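Local coordinates for exotoxin 6 (Staphylococcus aureus subsp. aureus Mu50, PDB 4ZYS), which is a superantigen-like exotoxin of uncertain function, built from an OB-fold domain and a beta-grasp domain, and possibly binds sugars, at residues A[14-17]-A[18-21]; A[173-176]-A[177-181]. All blocks are in the same frame, centred on the assembly; numbering follows the deposited sequence.

How the contacts relate
Contact 1 comes first along the chain. It ends helix 10-17 and turns the chain into strand 21-24, a strand at the edge of the OB-fold part. Contact 2 opens much later, between strands 166-170 and 183-185 of the beta-grasp part. Each is a local turn in one continuous stretch. They lie in series, neither nested nor crossed. They still touch directly. The hydroxyl of Y17 meets the backbone N of L175 in a probable hydrogen bond. Y16 packs on K174 and M180. Through these contacts, and through Y17 and N18 against helix 130-145, the N-terminal helix is tied to the beta-grasp part.

Contact 1 (A[14-17]-A[18-21]); sequences KHYY and NKPV
K14 and N18 cross obliquely at the last turn of the helix, where N18 CB comes to 3.3 Å from K14 O. The K14 chain also runs on past Y148 and S149. H15 O accepts a hydrogen bond from N18 N at 3.2 Å. The H15 imidazole stands obliquely to K19 CE, with H15 NE2 4.2 Å from that carbon. H15 NE2 itself is hydrogen-bonded to D78. Y16 O receives K19 N at 3.2 Å, a straighter bond at 159°. K19 then lies across Y16: K19 CD is 3.4 Å from Y16 O and 4.1 Å from Y16 CD1. CG of K19 sits beside its own backbone N (chi1 -75°), which draws the chain back over the helix end. NZ goes on to the carbonyls of R75 and G77, while Y16 OH bonds to E76. Y17 touches the turn through CB, 3.6 Å from N18 N. Its ring extends to helix 130-145, where its hydroxyl is hydrogen-bonded to D134. Two successive i to i+3 backbone bonds are common at the C-terminal end of a helix; here helix 10-17 gives way to strand 21-24 of the OB-fold domain.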
loop_
_atom_site.group_PDB
_atom_site.type_symbol
_atom_site.label_atom_id
_atom_site.label_comp_id
_atom_site.label_asym_id
_atom_site.label_seq_id
_atom_site.Cartn_x
_atom_site.Cartn_y
_atom_site.Cartn_z
ATOM N N LYS A 14 -6.981 -2.743 -13.110
ATOM C CA LYS A 14 -5.735 -2.630 -13.858
ATOM C C LYS A 14 -5.268 -1.168 -13.915
ATOM O O LYS A 14 -4.114 -0.897 -13.591
ATOM C CB LYS A 14 -5.875 -3.200 -15.276
ATOM C CG LYS A 14 -4.535 -3.630 -15.874
ATOM C CD LYS A 14 -4.669 -3.971 -17.345
ATOM C CE LYS A 14 -3.369 -4.391 -17.997
ATOM N NZ LYS A 14 -2.466 -3.235 -18.302
ATOM N N HIS A 15 -6.171 -0.240 -14.298
ATOM C CA HIS A 15 -5.864 1.180 -14.422
ATOM C C HIS A 15 -5.360 1.749 -13.075
ATOM O O HIS A 15 -4.284 2.360 -13.015
ATOM C CB HIS A 15 -7.097 1.959 -14.934
ATOM C CG HIS A 15 -6.854 3.430 -15.011
ATOM N ND1 HIS A 15 -6.123 3.994 -16.063
ATOM C CD2 HIS A 15 -7.161 4.403 -14.118
ATOM C CE1 HIS A 15 -6.066 5.293 -15.800
ATOM N NE2 HIS A 15 -6.672 5.588 -14.639
ATOM N N TYR A 16 -6.109 1.488 -11.992
ATOM C CA TYR A 16 -5.768 1.961 -10.654
ATOM C C TYR A 16 -4.404 1.427 -10.212
ATOM O O TYR A 16 -3.543 2.219 -9.803
ATOM C CB TYR A 16 -6.873 1.561 -9.646
ATOM C CG TYR A 16 -6.614 2.055 -8.244
ATOM C CD1 TYR A 16 -6.896 3.366 -7.884
ATOM C CD2 TYR A 16 -6.047 1.221 -7.286
ATOM C CE1 TYR A 16 -6.637 3.833 -6.603
ATOM C CE2 TYR A 16 -5.789 1.675 -5.997
ATOM C CZ TYR A 16 -6.075 2.985 -5.664
ATOM O OH TYR A 16 -5.820 3.443 -4.401
ATOM N N TYR A 17 -4.185 0.094 -10.334
ATOM C CA TYR A 17 -2.952 -0.532 -9.879
ATOM C C TYR A 17 -1.767 -0.347 -10.853
ATOM O O TYR A 17 -0.650 -0.680 -10.471
ATOM C CB TYR A 17 -3.191 -1.995 -9.508
ATOM C CG TYR A 17 -3.885 -2.051 -8.159
ATOM C CD1 TYR A 17 -3.214 -1.680 -6.995
ATOM C CD2 TYR A 17 -5.258 -2.291 -8.067
ATOM C CE1 TYR A 17 -3.862 -1.643 -5.768
ATOM C CE2 TYR A 17 -5.913 -2.270 -6.841
ATOM C CZ TYR A 17 -5.207 -1.963 -5.690
ATOM O OH TYR A 17 -5.842 -1.925 -4.468
ATOM N N ASN A 18 -1.963 0.320 -12.009
ATOM C CA ASN A 18 -0.867 0.677 -12.922
ATOM C C ASN A 18 -0.480 2.173 -12.764
ATOM O O ASN A 18 0.431 2.634 -13.447
ATOM C CB ASN A 18 -1.226 0.372 -14.391
ATOM C CG ASN A 18 -1.033 -1.086 -14.774
ATOM O OD1 ASN A 18 -0.270 -1.831 -14.151
ATOM N ND2 ASN A 18 -1.726 -1.535 -15.805
ATOM N N LYS A 19 -1.181 2.929 -11.875
ATOM C CA LYS A 19 -0.934 4.370 -11.649
ATOM C C LYS A 19 0.487 4.612 -11.129
ATOM O O LYS A 19 0.932 3.867 -10.258
ATOM C CB LYS A 19 -1.950 4.960 -10.655
ATOM C CG LYS A 19 -3.335 5.183 -11.220
ATOM C CD LYS A 19 -4.298 5.559 -10.108
ATOM C CE LYS A 19 -5.586 6.195 -10.582
ATOM N NZ LYS A 19 -5.506 7.676 -10.570
ATOM N N PRO A 20 1.229 5.614 -11.650
ATOM C CA PRO A 20 2.593 5.858 -11.134
ATOM C C PRO A 20 2.580 6.193 -9.640
ATOM O O PRO A 20 1.677 6.862 -9.147
ATOM C CB PRO A 20 3.089 7.046 -11.966
ATOM C CG PRO A 20 2.172 7.125 -13.143
ATOM C CD PRO A 20 0.847 6.628 -12.654
ATOM N N VAL A 21 3.586 5.734 -8.923
ATOM C CA VAL A 21 3.667 5.935 -7.482
ATOM C C VAL A 21 4.750 6.981 -7.107
ATOM O O VAL A 21 5.793 7.043 -7.733
ATOM C CB VAL A 21 3.907 4.548 -6.827
ATOM C CG1 VAL A 21 4.742 4.645 -5.560
ATOM C CG2 VAL A 21 2.570 3.862 -6.550
#

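Contact 2 (A[173-176]-A[177-181]); sequences QKLE and KERMG
E176 and R179 run alongside each other, joined by a salt bridge. R179 NH1 donates to E176 OE1 at 3.0 Å, and the bond is nearly straight at 164°. The oxygen lies close to the guanidinium plane, at its edge. The donor, in turn, meets OE1 from above the carboxylate plane, and the two planes are steeply inclined. The bend of R179 at chi3 (80°) turns NE and the guanidinium toward the acid. The E176 bend at chi2 (90°) brings the carboxylate back, and OE1 also lies 3.3 Å from R179 CD. R179 NH2 is held separately by the carbonyl of T168. L175 crosses R179 at about a right angle. Its CD1 covers one face of the guanidinium and lies 3.8 Å from R179 CB. The other methyl, CD2, packs 3.9 Å from CG of M180, a selenomethionine. The straight M180 chain runs antiparallel to L175, and its CE reaches L175 O at 3.3 Å. The backbone closes the turn. E176 O accepts R179 N at 2.8 Å and, weakly, M180 N. K174 and K177 bring their amines near each other, each with a long, weak ion pair to E76. That shared acid would probably ease their repulsion. R179 is thus gripped by an acid, a carbonyl and an apolar cover, which should limit rotation of the guanidinium and offset its charge.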
loop_
_atom_site.group_PDB
_atom_site.type_symbol
_atom_site.label_atom_id
_atom_site.label_comp_id
_atom_site.label_asym_id
_atom_site.label_seq_id
_atom_site.Cartn_x
_atom_site.Cartn_y
_atom_site.Cartn_z
ATOM N N GLN A 173 -11.371 -6.497 -5.421
ATOM C CA GLN A 173 -11.726 -5.116 -5.034
ATOM C C GLN A 173 -10.482 -4.328 -4.822
ATOM O O GLN A 173 -9.463 -4.941 -4.504
ATOM C CB GLN A 173 -12.536 -5.095 -3.703
ATOM C CG GLN A 173 -13.859 -5.870 -3.684
ATOM C CD GLN A 173 -14.917 -5.297 -4.606
ATOM O OE1 GLN A 173 -14.964 -4.089 -4.879
ATOM N NE2 GLN A 173 -15.809 -6.157 -5.080
ATOM N N LYS A 174 -10.549 -2.979 -4.870
ATOM C CA LYS A 174 -9.411 -2.163 -4.420
ATOM C C LYS A 174 -9.279 -2.399 -2.916
ATOM O O LYS A 174 -10.274 -2.771 -2.291
ATOM C CB LYS A 174 -9.632 -0.656 -4.679
ATOM C CG LYS A 174 -9.669 -0.218 -6.146
ATOM C CD LYS A 174 -9.468 1.271 -6.301
ATOM C CE LYS A 174 -10.654 2.146 -5.992
ATOM N NZ LYS A 174 -10.269 3.585 -5.989
ATOM N N LEU A 175 -8.106 -2.153 -2.309
ATOM C CA LEU A 175 -7.961 -2.253 -0.848
ATOM C C LEU A 175 -8.898 -1.238 -0.189
ATOM O O LEU A 175 -9.069 -0.141 -0.745
ATOM C CB LEU A 175 -6.504 -1.964 -0.453
ATOM C CG LEU A 175 -6.143 -1.903 1.038
ATOM C CD1 LEU A 175 -6.333 -3.240 1.702
ATOM C CD2 LEU A 175 -4.704 -1.416 1.223
ATOM N N GLU A 176 -9.542 -1.611 0.956
ATOM C CA GLU A 176 -10.452 -0.724 1.717
ATOM C C GLU A 176 -9.698 0.554 2.074
ATOM O O GLU A 176 -8.568 0.482 2.573
ATOM C CB GLU A 176 -10.966 -1.420 2.994
ATOM C CG GLU A 176 -11.894 -2.587 2.740
ATOM C CD GLU A 176 -11.281 -3.973 2.601
ATOM O OE1 GLU A 176 -10.051 -4.087 2.382
ATOM O OE2 GLU A 176 -12.053 -4.956 2.683
ATOM N N LYS A 177 -10.295 1.709 1.787
ATOM C CA LYS A 177 -9.702 3.018 2.030
ATOM C C LYS A 177 -9.168 3.135 3.476
ATOM O O LYS A 177 -8.036 3.587 3.648
ATOM C CB LYS A 177 -10.697 4.133 1.698
ATOM C CG LYS A 177 -10.806 4.398 0.196
ATOM C CD LYS A 177 -11.746 5.566 -0.081
ATOM C CE LYS A 177 -12.438 5.477 -1.426
ATOM N NZ LYS A 177 -11.536 5.797 -2.570
ATOM N N GLU A 178 -9.925 2.600 4.479
ATOM C CA GLU A 178 -9.543 2.581 5.898
ATOM C C GLU A 178 -8.249 1.795 6.173
ATOM O O GLU A 178 -7.585 2.050 7.179
ATOM C CB GLU A 178 -10.666 1.973 6.749
ATOM C CG GLU A 178 -11.830 2.910 6.962
ATOM C CD GLU A 178 -11.633 4.029 7.964
ATOM O OE1 GLU A 178 -11.687 3.749 9.182
ATOM O OE2 GLU A 178 -11.512 5.197 7.528
ATOM N N ARG A 179 -7.925 0.809 5.314
ATOM C CA ARG A 179 -6.768 -0.060 5.506
ATOM C C ARG A 179 -5.514 0.493 4.837
ATOM O O ARG A 179 -4.411 0.035 5.144
ATOM C CB ARG A 179 -7.075 -1.469 5.003
ATOM C CG ARG A 179 -8.130 -2.167 5.842
ATOM C CD ARG A 179 -8.508 -3.487 5.223
ATOM N NE ARG A 179 -7.511 -4.497 5.537
ATOM C CZ ARG A 179 -7.355 -5.639 4.882
ATOM N NH1 ARG A 179 -8.117 -5.922 3.829
ATOM N NH2 ARG A 179 -6.445 -6.515 5.278
HETATM N N MSE A 180 -5.672 1.524 3.978
HETATM C CA MSE A 180 -4.553 2.163 3.283
HETATM C C MSE A 180 -3.665 2.901 4.274
HETATM O O MSE A 180 -2.472 3.059 4.030
HETATM C CB MSE A 180 -5.048 3.102 2.175
HETATM C CG MSE A 180 -5.578 2.330 0.968
HETATM SE SE MSE A 180 -6.334 3.557 -0.325
HETATM C CE MSE A 180 -6.999 2.312 -1.495
ATOM N N GLY A 181 -4.234 3.295 5.401
ATOM C CA GLY A 181 -3.486 3.963 6.463
ATOM C C GLY A 181 -3.019 3.031 7.557
ATOM O O GLY A 181 -2.397 3.485 8.524
#